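Local coordinates for putative non-ribosomal peptide synthetase (PDB 6M7L), which is probably a condensation-type domain of a non-ribosomal peptide synthetase, a family that typically joins carrier-bound amino acids and peptides by amide bonds, at residues A[211-214]-A[215-218]; A[270-273]-A[274-278]; A[341-344]-A[345-349]. All coordinates share one frame; numbering follows the deposited sequence.

Contact 1 of 3, residues A[211-214]-A[215-218]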
loop_
_atom_site.group_PDB
_atom_site.type_symbol
_atom_site.label_atom_id
_atom_site.label_comp_id
_atom_site.label_asym_id
_atom_site.label_seq_id
_atom_site.Cartn_x
_atom_site.Cartn_y
_atom_site.Cartn_z
ATOM N N GLN A 211 26.436 23.567 6.763
ATOM C CA GLN A 211 26.292 22.456 5.831
ATOM C C GLN A 211 26.965 22.745 4.496
ATOM O O GLN A 211 27.605 21.857 3.920
ATOM C CB GLN A 211 24.813 22.124 5.639
ATOM C CG GLN A 211 24.384 20.936 6.469
ATOM C CD GLN A 211 22.917 20.938 6.820
ATOM O OE1 GLN A 211 22.067 21.280 6.000
ATOM N NE2 GLN A 211 22.611 20.557 8.054
ATOM N N ILE A 212 26.836 23.974 3.989
ATOM C CA ILE A 212 27.547 24.347 2.768
ATOM C C ILE A 212 29.048 24.169 2.955
ATOM O O ILE A 212 29.742 23.651 2.072
ATOM C CB ILE A 212 27.195 25.789 2.359
ATOM C CG1 ILE A 212 25.718 25.892 1.974
ATOM C CG2 ILE A 212 28.083 26.250 1.211
ATOM C CD1 ILE A 212 25.300 27.276 1.532
ATOM N N GLU A 213 29.568 24.580 4.114
ATOM C CA GLU A 213 30.984 24.383 4.404
ATOM C C GLU A 213 31.326 22.904 4.518
ATOM O O GLU A 213 32.422 22.485 4.130
ATOM C CB GLU A 213 31.364 25.117 5.690
ATOM C CG GLU A 213 31.410 26.627 5.554
ATOM C CD GLU A 213 32.409 27.082 4.509
ATOM O OE1 GLU A 213 31.987 27.692 3.502
ATOM O OE2 GLU A 213 33.617 26.820 4.692
ATOM N N PHE A 214 30.402 22.100 5.048
ATOM C CA PHE A 214 30.664 20.672 5.209
ATOM C C PHE A 214 30.917 20.004 3.865
ATOM O O PHE A 214 31.872 19.234 3.712
ATOM C CB PHE A 214 29.495 19.999 5.932
ATOM C CG PHE A 214 29.531 18.497 5.874
ATOM C CD1 PHE A 214 30.317 17.775 6.756
ATOM C CD2 PHE A 214 28.778 17.806 4.936
ATOM C CE1 PHE A 214 30.353 16.394 6.705
ATOM C CE2 PHE A 214 28.813 16.427 4.880
ATOM C CZ PHE A 214 29.600 15.720 5.765
ATOM N N TRP A 215 30.071 20.291 2.873
ATOM C CA TRP A 215 30.188 19.624 1.582
ATOM C C TRP A 215 31.351 20.154 0.753
ATOM O O TRP A 215 31.922 19.403 -0.045
ATOM C CB TRP A 215 28.881 19.757 0.801
ATOM C CG TRP A 215 27.787 18.902 1.349
ATOM C CD1 TRP A 215 26.665 19.321 1.999
ATOM C CD2 TRP A 215 27.720 17.472 1.309
ATOM N NE1 TRP A 215 25.898 18.239 2.361
ATOM C CE2 TRP A 215 26.525 17.093 1.949
ATOM C CE3 TRP A 215 28.554 16.477 0.793
ATOM C CZ2 TRP A 215 26.142 15.762 2.083
ATOM C CZ3 TRP A 215 28.174 15.155 0.930
ATOM C CH2 TRP A 215 26.979 14.810 1.567
ATOM N N ARG A 216 31.710 21.430 0.914
ATOM C CA ARG A 216 32.896 21.952 0.239
ATOM C C ARG A 216 34.138 21.175 0.653
ATOM O O ARG A 216 34.860 20.636 -0.193
ATOM C CB ARG A 216 33.072 23.440 0.544
ATOM C CG ARG A 216 32.019 24.345 -0.067
ATOM C CD ARG A 216 32.373 25.806 0.151
ATOM N NE ARG A 216 31.391 26.708 -0.442
ATOM C CZ ARG A 216 31.362 27.040 -1.729
ATOM N NH1 ARG A 216 32.261 26.536 -2.565
ATOM N NH2 ARG A 216 30.434 27.871 -2.182
ATOM N N ASP A 217 34.399 21.106 1.961
ATOM C CA ASP A 217 35.539 20.342 2.456
ATOM C C ASP A 217 35.380 18.855 2.173
ATOM O O ASP A 217 36.375 18.159 1.941
ATOM C CB ASP A 217 35.716 20.584 3.956
ATOM C CG ASP A 217 37.023 20.025 4.491
ATOM O OD1 ASP A 217 37.899 19.657 3.681
ATOM O OD2 ASP A 217 37.172 19.957 5.729
ATOM N N ARG A 218 34.144 18.353 2.182
ATOM C CA ARG A 218 33.921 16.938 1.905
ATOM C C ARG A 218 34.249 16.601 0.456
ATOM O O ARG A 218 34.762 15.514 0.165
ATOM C CB ARG A 218 32.478 16.562 2.233
ATOM C CG ARG A 218 32.224 15.073 2.225
ATOM C CD ARG A 218 33.143 14.367 3.199
ATOM N NE ARG A 218 32.678 14.503 4.574
ATOM C CZ ARG A 218 33.373 14.117 5.637
ATOM N NH1 ARG A 218 32.869 14.272 6.854
ATOM N NH2 ARG A 218 34.577 13.583 5.487
#
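Arg218 N donates to Phe214 O at 2.9 Å, with an N-H...O angle of 142°. It is the shortest of four successive i to i+4 bonds; Trp215, Arg216 and Asp217 give theirs to Gln211 O, Ile212 O and Glu213 O. On this frame Phe214 and Trp215, though adjacent, form an edge-to-face (T-shaped) pair. The ring planes stand at 79°, and the centroid of Phe214 is 4.9 Å from that of the indole five-membered ring. Phe214 CE2 supplies the edge, lying over the centre of the indole face, 3.7 Å above its plane. Phe214 sets its CG opposite the backbone N (chi1 167°), whereas Trp215 turns its CG beside the N, and the two rings meet on one flank. This is the last part of helix 207-218 in a condensation-type fold, where Trp215 enters the interior against strand 317-324 and helix 353-360 and gives its NE1 hydrogen to His348 O. With the indole cut back to an alanine, His348 O is likely to lose this donor and the CE2 edge of Phe214 the face it rests over. Beyond the pair, Arg218 bends at chi2 and chi3 and brings NH1 to 3.3 Å from Phe214 CE1; Phe214 CZ lies at the guanidinium edge, while Arg218 NH1 makes its salt bridge with Asp344. On another flank Arg216 runs extended beside Ile212, its NE 3.7 Å from Ile212 CG2. Glu213 OE1 stays 4.1 Å from Arg216 NE, too far for a salt bridge.

Contact 2 of 3, residues A[270-273]-A[274-278]; sequences GTMF and TAVHA
Thr274 leans back on Thr271, one turn earlier, and can be followed atom by atom. Its CB rests 3.3 Å from Thr271 O. From there OG1 lies beside its own backbone N (chi1 -50°), which turns the hydroxyl toward the start of the helix; Thr274 OG1 and Thr271 OG1 are hydrogen-bonded at 3.3 Å, and either could be the donor. The other branch, CG2, points opposite the backbone N, and the Thr274 side chain also meets Leu335, Ala338 and Arg339 of helix 331-346. Thr271 holds the N-cap position of helix 272-288, and its carbonyl takes the hydrogen of Ala275 N at 3.1 Å. The regular ladder continues with Val276 N to Met272 O, a nearly straight bond of 165°, and with His277 N to Phe273 O at 2.7 Å. Met272, bent at both chi2 and chi3, curls along this first turn: its methyl CE reaches 3.9 Å from Val276 CG2, and SD passes Ala275 CB more loosely at 4.2 Å. The Phe273 ring comes near His277 only at 4.3 Å, CE1 to CD2. The surroundings are shared: Met272 and Ala275 pack on helix 255-267, Met272 and Val276 on strand 410-418, Met272, Phe273 and Val276 on strand 374-380, and Thr274 on helix 331-346, placing the helix start between two helices and two sheet strands.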
loop_
_atom_site.group_PDB
_atom_site.type_symbol
_atom_site.label_atom_id
_atom_site.label_comp_id
_atom_site.label_asym_id
_atom_site.label_seq_id
_atom_site.Cartn_x
_atom_site.Cartn_y
_atom_site.Cartn_z
ATOM N N GLY A 270 27.711 -1.287 10.090
ATOM C CA GLY A 270 27.111 -0.756 8.891
ATOM C C GLY A 270 25.918 -1.580 8.441
ATOM O O GLY A 270 25.542 -2.577 9.064
ATOM N N THR A 271 25.328 -1.138 7.338
ATOM C CA THR A 271 24.175 -1.786 6.736
ATOM C C THR A 271 24.595 -2.520 5.470
ATOM O O THR A 271 25.741 -2.431 5.022
ATOM C CB THR A 271 23.084 -0.759 6.418
ATOM O OG1 THR A 271 23.573 0.171 5.444
ATOM C CG2 THR A 271 22.691 -0.000 7.676
ATOM N N MET A 272 23.647 -3.263 4.894
ATOM C CA MET A 272 23.898 -3.877 3.595
ATOM C C MET A 272 24.194 -2.826 2.536
ATOM O O MET A 272 25.003 -3.066 1.632
ATOM C CB MET A 272 22.709 -4.741 3.175
ATOM C CG MET A 272 22.878 -6.211 3.506
ATOM S SD MET A 272 24.400 -6.883 2.808
ATOM C CE MET A 272 24.117 -6.628 1.058
ATOM N N PHE A 273 23.553 -1.658 2.634
ATOM C CA PHE A 273 23.900 -0.545 1.757
ATOM C C PHE A 273 25.380 -0.212 1.864
ATOM O O PHE A 273 26.052 -0.001 0.848
ATOM C CB PHE A 273 23.046 0.678 2.098
ATOM C CG PHE A 273 23.261 1.851 1.178
ATOM C CD1 PHE A 273 24.214 2.816 1.467
ATOM C CD2 PHE A 273 22.500 1.995 0.028
ATOM C CE1 PHE A 273 24.411 3.896 0.622
ATOM C CE2 PHE A 273 22.690 3.073 -0.819
ATOM C CZ PHE A 273 23.647 4.024 -0.522
ATOM N N THR A 274 25.910 -0.172 3.090
ATOM C CA THR A 274 27.327 0.116 3.277
ATOM C C THR A 274 28.199 -0.963 2.644
ATOM O O THR A 274 29.271 -0.668 2.105
ATOM C CB THR A 274 27.640 0.254 4.768
ATOM O OG1 THR A 274 26.704 1.154 5.374
ATOM C CG2 THR A 274 29.048 0.792 4.971
ATOM N N ALA A 275 27.750 -2.220 2.694
ATOM C CA ALA A 275 28.532 -3.303 2.105
ATOM C C ALA A 275 28.586 -3.189 0.586
ATOM O O ALA A 275 29.653 -3.362 -0.016
ATOM C CB ALA A 275 27.952 -4.654 2.522
ATOM N N VAL A 276 27.450 -2.901 -0.051
ATOM C CA VAL A 276 27.436 -2.742 -1.503
ATOM C C VAL A 276 28.097 -1.428 -1.903
ATOM O O VAL A 276 28.766 -1.344 -2.940
ATOM C CB VAL A 276 25.995 -2.842 -2.035
ATOM C CG1 VAL A 276 25.969 -2.670 -3.549
ATOM C CG2 VAL A 276 25.375 -4.171 -1.636
ATOM N N HIS A 277 27.919 -0.383 -1.089
ATOM C CA HIS A 277 28.599 0.887 -1.334
ATOM C C HIS A 277 30.109 0.692 -1.385
ATOM O O HIS A 277 30.779 1.180 -2.302
ATOM C CB HIS A 277 28.209 1.890 -0.245
ATOM C CG HIS A 277 28.819 3.249 -0.403
ATOM N ND1 HIS A 277 29.702 3.567 -1.412
ATOM C CD2 HIS A 277 28.666 4.378 0.331
ATOM C CE1 HIS A 277 30.071 4.830 -1.291
ATOM N NE2 HIS A 277 29.454 5.345 -0.242
ATOM N N ALA A 278 30.661 -0.029 -0.406
ATOM C CA ALA A 278 32.101 -0.264 -0.378
ATOM C C ALA A 278 32.545 -1.082 -1.583
ATOM O O ALA A 278 33.546 -0.758 -2.233
ATOM C CB ALA A 278 32.494 -0.958 0.926
#

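Contact 3 of 3, residues A[341-344]-A[345-349]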
loop_
_atom_site.group_PDB
_atom_site.type_symbol
_atom_site.label_atom_id
_atom_site.label_comp_id
_atom_site.label_asym_id
_atom_site.label_seq_id
_atom_site.Cartn_x
_atom_site.Cartn_y
_atom_site.Cartn_z
ATOM N N VAL A 341 30.991 8.245 6.085
ATOM C CA VAL A 341 30.512 9.346 5.256
ATOM C C VAL A 341 28.992 9.337 5.181
ATOM O O VAL A 341 28.368 10.392 5.017
ATOM C CB VAL A 341 31.152 9.303 3.855
ATOM C CG1 VAL A 341 30.633 8.121 3.054
ATOM C CG2 VAL A 341 30.893 10.609 3.119
ATOM N N SER A 342 28.366 8.163 5.316
ATOM C CA SER A 342 26.909 8.110 5.276
ATOM C C SER A 342 26.293 8.735 6.522
ATOM O O SER A 342 25.223 9.349 6.440
ATOM C CB SER A 342 26.437 6.665 5.112
ATOM O OG SER A 342 25.045 6.618 4.850
ATOM N N GLU A 343 26.953 8.603 7.674
ATOM C CA GLU A 343 26.453 9.241 8.887
ATOM C C GLU A 343 26.605 10.755 8.816
ATOM O O GLU A 343 25.680 11.494 9.172
ATOM C CB GLU A 343 27.179 8.681 10.110
ATOM C CG GLU A 343 26.737 7.280 10.493
ATOM C CD GLU A 343 27.757 6.558 11.347
ATOM O OE1 GLU A 343 28.766 7.188 11.733
ATOM O OE2 GLU A 343 27.553 5.358 11.626
ATOM N N ASP A 344 27.761 11.235 8.354
ATOM C CA ASP A 344 27.970 12.675 8.251
ATOM C C ASP A 344 27.081 13.288 7.177
ATOM O O ASP A 344 26.576 14.404 7.347
ATOM C CB ASP A 344 29.442 12.976 7.966
ATOM C CG ASP A 344 30.369 12.404 9.023
ATOM O OD1 ASP A 344 29.918 12.205 10.171
ATOM O OD2 ASP A 344 31.551 12.156 8.703
ATOM N N ALA A 345 26.875 12.576 6.067
ATOM C CA ALA A 345 26.038 13.099 4.991
ATOM C C ALA A 345 24.587 13.226 5.437
ATOM O O ALA A 345 23.937 14.250 5.189
ATOM C CB ALA A 345 26.144 12.204 3.756
ATOM N N HIS A 346 24.056 12.190 6.094
ATOM C CA HIS A 346 22.689 12.258 6.596
ATOM C C HIS A 346 22.533 13.288 7.708
ATOM O O HIS A 346 21.406 13.705 7.995
ATOM C CB HIS A 346 22.233 10.882 7.081
ATOM C CG HIS A 346 21.855 9.948 5.973
ATOM N ND1 HIS A 346 22.735 9.034 5.434
ATOM C CD2 HIS A 346 20.692 9.794 5.297
ATOM C CE1 HIS A 346 22.128 8.353 4.478
ATOM N NE2 HIS A 346 20.888 8.795 4.374
ATOM N N ARG A 347 23.632 13.703 8.337
ATOM C CA ARG A 347 23.612 14.825 9.265
ATOM C C ARG A 347 23.671 16.173 8.558
ATOM O O ARG A 347 23.696 17.207 9.236
ATOM C CB ARG A 347 24.777 14.719 10.255
ATOM C CG ARG A 347 24.459 13.944 11.521
ATOM C CD ARG A 347 25.551 14.115 12.569
ATOM N NE ARG A 347 26.694 13.239 12.332
ATOM C CZ ARG A 347 26.788 11.998 12.799
ATOM N NH1 ARG A 347 25.801 11.489 13.525
ATOM N NH2 ARG A 347 27.863 11.265 12.540
ATOM N N HIS A 348 23.690 16.190 7.226
ATOM C CA HIS A 348 23.893 17.415 6.458
ATOM C C HIS A 348 23.029 17.421 5.204
ATOM O O HIS A 348 23.474 17.837 4.129
ATOM C CB HIS A 348 25.363 17.589 6.074
ATOM C CG HIS A 348 26.277 17.817 7.237
ATOM N ND1 HIS A 348 26.837 16.784 7.959
ATOM C CD2 HIS A 348 26.743 18.960 7.793
ATOM C CE1 HIS A 348 27.604 17.282 8.913
ATOM N NE2 HIS A 348 27.563 18.600 8.835
ATOM N N GLN A 349 21.778 16.974 5.314
ATOM C CA GLN A 349 20.923 16.808 4.145
ATOM C C GLN A 349 19.836 17.875 4.045
ATOM O O GLN A 349 18.828 17.663 3.365
ATOM C CB GLN A 349 20.301 15.412 4.140
ATOM C CG GLN A 349 19.467 15.085 5.362
ATOM C CD GLN A 349 19.147 13.610 5.458
ATOM O OE1 GLN A 349 19.787 12.782 4.808
ATOM N NE2 GLN A 349 18.152 13.270 6.269
#
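The C-terminal turn of helix 331-346 holds the pair Ser342 and His346, and bonds from Glu343 and Asp344 to Arg347 and His348 join that turn to the residues that follow. Ser342 O accepts twice from one residue: His346 ND1 at 2.7 Å and His346 N at 3.1 Å, reaching it from opposite faces of the carbonyl plane. The carbonyl oxygen lies close to the imidazole plane, and the ring can fold back this way because His346 CG sits beside its own backbone N (chi1 -77°). The ND1 bond is what would restrain the turn of the ring; the bond from His346 N is the ordinary helical one. Next along the chain, Arg347 N bonds Glu343 O at 3.1 Å and, weakly, Asp344 O. In this condensation-type domain the turn lies between strand 317-324, which Val341 and Ala345 touch, and helix 207-218, which receives Asp344, Ala345 and His348. The two oxygens of the Asp344 carboxylate have different partners. OD1 takes Arg347 NH2 in a salt bridge of 3.3 Å with an N-H...O angle of 161°, the oxygen lying near the guanidinium plane, and OD2 pairs with Arg218. The bend of Arg347 at chi3 also lays one guanidinium face over Glu343 O, with the oxygen 3.7 Å from the guanidinium plane and offset toward its rim; Arg347 NH2 is 3.6 Å from Glu343 CB. Asp344 O takes a nearly straight bond from His348 ND1; its modelled length is very short and, at this resolution, doubtful. The His348 ring also stacks with Phe214 of helix 207-218.

Along the chain the three contacts follow in series, 211-218, 270-278 and 341-349; none nests within or crosses another. Each is a local stretch of eight or nine residues at a helix end or start, so none closes a long loop. Contacts 1 and 3, their centres 11 Å apart, nevertheless meet in space: a salt bridge, a hydrogen bond, and ring and side-chain packing join the end of helix 207-218 to the end of helix 331-346 and the turn after it. Contact 2 stays about 10 Å from contact 1 and about 4 Å from contact 3 at their nearest atoms, but its helix lies against the earlier part of helix 331-346, which thereby connects all three regions.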